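Local coordinates for protein coenzyme A transferase (Yersinia pestis, PDB 3QLI) that probably transfers coenzyme A from an acyl-CoA to a carboxylic acid, as acetate and 4-hydroxybutyrate CoA-transferases do, at residues D318-P323 against L364-G369. Residues are numbered along the deposited sequence; the frame is centred on the assembly and turned at random.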
ATOM      1  N   ASP A 318      11.088   1.412  10.411  1.00 11.11           N
ATOM      2  CA  ASP A 318       9.780   0.810  10.658  1.00 15.05           C
ATOM      3  C   ASP A 318       8.897   1.710  11.529  1.00 14.56           C
ATOM      4  O   ASP A 318       7.697   1.481  11.647  1.00 16.07           O
ATOM      5  CB  ASP A 318       9.899  -0.607  11.246  1.00 14.59           C
ATOM      6  CG  ASP A 318      10.758  -0.661  12.510  1.00 20.00           C
ATOM      7  OD1 ASP A 318      11.838  -0.030  12.574  1.00 15.65           O
ATOM      8  OD2 ASP A 318      10.348  -1.362  13.452  1.00 26.17           O
ATOM      9  N   TYR A 319       9.494   2.741  12.125  1.00 12.05           N
ATOM     10  CA  TYR A 319       8.714   3.806  12.781  1.00 13.12           C
ATOM     11  C   TYR A 319       8.456   4.943  11.804  1.00 14.16           C
ATOM     12  O   TYR A 319       7.311   5.345  11.553  1.00 14.09           O
ATOM     13  CB  TYR A 319       9.472   4.343  14.000  1.00 15.75           C
ATOM     14  CG  TYR A 319       8.851   5.557  14.690  1.00 15.80           C
ATOM     15  CD1 TYR A 319       7.904   5.400  15.696  1.00 18.26           C
ATOM     16  CD2 TYR A 319       9.229   6.856  14.350  1.00 15.17           C
ATOM     17  CE1 TYR A 319       7.343   6.491  16.332  1.00 17.96           C
ATOM     18  CE2 TYR A 319       8.668   7.953  14.983  1.00 16.93           C
ATOM     19  CZ  TYR A 319       7.724   7.760  15.977  1.00 17.29           C
ATOM     20  OH  TYR A 319       7.164   8.848  16.627  1.00 19.46           O
ATOM     21  N   VAL A 320       9.537   5.473  11.252  1.00 12.48           N
ATOM     22  CA  VAL A 320       9.446   6.688  10.458  1.00 11.49           C
ATOM     23  C   VAL A 320       8.532   6.515   9.255  1.00 15.55           C
ATOM     24  O   VAL A 320       7.742   7.416   8.935  1.00 13.11           O
ATOM     25  CB  VAL A 320      10.836   7.133   9.970  1.00 13.42           C
ATOM     26  CG1 VAL A 320      10.707   8.268   8.957  1.00 11.29           C
ATOM     27  CG2 VAL A 320      11.715   7.536  11.168  1.00 10.27           C
ATOM     28  N   ASN A 321       8.649   5.370   8.585  1.00 13.54           N
ATOM     29  CA  ASN A 321       7.888   5.121   7.362  1.00 14.30           C
ATOM     30  C   ASN A 321       6.597   4.329   7.598  1.00 15.81           C
ATOM     31  O   ASN A 321       5.998   3.846   6.647  1.00 15.44           O
ATOM     32  CB  ASN A 321       8.748   4.388   6.309  1.00 12.39           C
ATOM     33  CG  ASN A 321       9.702   5.320   5.588  1.00 15.96           C
ATOM     34  OD1 ASN A 321      10.434   6.076   6.223  1.00 14.78           O
ATOM     35  ND2 ASN A 321       9.669   5.303   4.247  1.00 16.22           N
ATOM     36  N   ASP A 322       6.167   4.191   8.849  1.00 14.74           N
ATOM     37  CA  ASP A 322       4.870   3.571   9.130  1.00 15.78           C
ATOM     38  C   ASP A 322       3.779   4.606   8.843  1.00 16.46           C
ATOM     39  O   ASP A 322       3.726   5.651   9.491  1.00 14.63           O
ATOM     40  CB  ASP A 322       4.801   3.134  10.598  1.00 16.08           C
ATOM     41  CG  ASP A 322       3.492   2.428  10.947  1.00 21.88           C
ATOM     42  OD1 ASP A 322       2.498   2.564  10.191  1.00 17.61           O
ATOM     43  OD2 ASP A 322       3.464   1.744  11.991  1.00 18.98           O
ATOM     44  N   PRO A 323       2.902   4.332   7.867  1.00 17.71           N
ATOM     45  CA  PRO A 323       1.894   5.357   7.564  1.00 16.01           C
ATOM     46  C   PRO A 323       1.043   5.723   8.777  1.00 17.45           C
ATOM     47  O   PRO A 323       0.601   6.870   8.875  1.00 15.38           O
ATOM     48  CB  PRO A 323       1.021   4.695   6.487  1.00 15.65           C
ATOM     49  CG  PRO A 323       1.927   3.668   5.846  1.00 22.14           C
ATOM     50  CD  PRO A 323       2.825   3.173   6.955  1.00 16.96           C
ATOM     51  N   LEU A 364       5.674   5.608  -1.391  1.00 14.67           N
ATOM     52  CA  LEU A 364       4.273   5.288  -1.164  1.00 13.51           C
ATOM     53  C   LEU A 364       3.892   5.339   0.318  1.00 12.27           C
ATOM     54  O   LEU A 364       2.753   5.649   0.650  1.00 13.00           O
ATOM     55  CB  LEU A 364       3.909   3.931  -1.781  1.00 14.71           C
ATOM     56  CG  LEU A 364       2.430   3.541  -1.744  1.00 15.49           C
ATOM     57  CD1 LEU A 364       1.534   4.606  -2.415  1.00 17.37           C
ATOM     58  CD2 LEU A 364       2.253   2.201  -2.422  1.00 16.30           C
ATOM     59  N   ASP A 365       4.825   5.010   1.210  1.00 13.72           N
ATOM     60  CA  ASP A 365       4.564   5.128   2.646  1.00 13.89           C
ATOM     61  C   ASP A 365       4.092   6.540   2.988  1.00 14.78           C
ATOM     62  O   ASP A 365       3.167   6.728   3.767  1.00 12.20           O
ATOM     63  CB  ASP A 365       5.822   4.844   3.467  1.00 14.31           C
ATOM     64  CG  ASP A 365       6.377   3.454   3.220  1.00 18.91           C
ATOM     65  OD1 ASP A 365       5.577   2.542   2.945  1.00 15.96           O
ATOM     66  OD2 ASP A 365       7.610   3.293   3.286  1.00 16.19           O
ATOM     67  N   PHE A 366       4.759   7.530   2.407  1.00 13.63           N
ATOM     68  CA  PHE A 366       4.449   8.919   2.719  1.00 12.97           C
ATOM     69  C   PHE A 366       3.249   9.441   1.923  1.00 14.53           C
ATOM     70  O   PHE A 366       2.520  10.308   2.397  1.00 13.07           O
ATOM     71  CB  PHE A 366       5.699   9.793   2.553  1.00 11.04           C
ATOM     72  CG  PHE A 366       6.552   9.822   3.798  1.00 11.33           C
ATOM     73  CD1 PHE A 366       6.266  10.719   4.815  1.00 12.84           C
ATOM     74  CD2 PHE A 366       7.572   8.895   3.989  1.00 12.36           C
ATOM     75  CE1 PHE A 366       7.000  10.725   5.985  1.00 10.56           C
ATOM     76  CE2 PHE A 366       8.324   8.899   5.168  1.00 11.82           C
ATOM     77  CZ  PHE A 366       8.037   9.816   6.159  1.00 12.72           C
ATOM     78  N   VAL A 367       3.041   8.912   0.722  1.00 14.41           N
ATOM     79  CA  VAL A 367       1.814   9.214  -0.023  1.00 11.48           C
ATOM     80  C   VAL A 367       0.606   8.800   0.829  1.00 13.88           C
ATOM     81  O   VAL A 367      -0.354   9.564   0.999  1.00 14.14           O
ATOM     82  CB  VAL A 367       1.791   8.472  -1.396  1.00 13.73           C
ATOM     83  CG1 VAL A 367       0.406   8.553  -2.048  1.00 13.09           C
ATOM     84  CG2 VAL A 367       2.859   9.030  -2.331  1.00 14.78           C
ATOM     85  N   ARG A 368       0.662   7.590   1.376  1.00 12.27           N
ATOM     86  CA  ARG A 368      -0.411   7.075   2.229  1.00 13.46           C
ATOM     87  C   ARG A 368      -0.512   7.822   3.553  1.00 13.36           C
ATOM     88  O   ARG A 368      -1.599   8.183   3.999  1.00 14.38           O
ATOM     89  CB  ARG A 368      -0.171   5.591   2.521  1.00 12.85           C
ATOM     90  CG  ARG A 368      -0.277   4.669   1.313  1.00 16.12           C
ATOM     91  CD  ARG A 368       0.318   3.283   1.673  1.00 17.49           C
ATOM     92  NE  ARG A 368      -0.099   2.210   0.772  1.00 24.68           N
ATOM     93  CZ  ARG A 368       0.521   1.031   0.674  1.00 27.04           C
ATOM     94  NH1 ARG A 368       1.603   0.793   1.408  1.00 27.43           N
ATOM     95  NH2 ARG A 368       0.074   0.087  -0.159  1.00 21.91           N
ATOM     96  N   GLY A 369       0.623   8.019   4.211  1.00 14.11           N
ATOM     97  CA  GLY A 369       0.639   8.656   5.514  1.00 13.80           C
ATOM     98  C   GLY A 369       0.193  10.108   5.467  1.00 15.44           C
ATOM     99  O   GLY A 369      -0.569  10.553   6.329  1.00 14.89           O
TER
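Pro323 and Gly369 bring the two backbones closest, their CA atoms 4.1 Å apart, where the turn between helices 317-320 and 323-326 meets the flank of helix 363-372. Gly369 presents only backbone to the proline: Pro323 O sits 3.8 Å from Gly369 CA. The pyrrolidine ring lies on the preceding turn of the helix, with Pro323 CG 3.9 Å from Asp365 O, a carbonyl already accepting the helical bond from Gly369 N.

One hydrogen bond joins the segments through side chains, from Asn321 ND2 to Asp365 OD2 at 3.0 Å. It is nearly straight (165° at the hydrogen); the oxygen lies in the amide plane and accepts through its anti lone pair, although the amide and carboxylate planes stand 85° apart. Asp365 reaches it because its CG is turned anti to the carbonyl carbon (chi1 -59°), and its other oxygen, OD1, has a weak bond to His129. Asn321 ND2 also bonds Glu264 OE1, so two carboxylates share this amide group. Glu264, which has been seen covalently linked to CoA in this protein, carries none in this chain; the bond is consistent with Asn321 helping to position it as a second-shell residue. Both segments belong to the C-terminal acetyl-CoA hydrolase/transferase family region, and helix 363-372 packs through Val367 on strand 377-381 of its mixed sheet.

Phe366 reaches from the helix alongside Asn321 toward Val320. Its ring is perpendicular to the Asn321 amide, and Asn321 OD1 meets the ring edge, 3.7 Å from Phe366 CE2. Farther along, Phe366 CZ touches Val320 CG1 at 4.2 Å, while His262 bonds Val320 O and packs against the same ring. Arg368 of the second subunit packs on Pro323 from across the dimer interface.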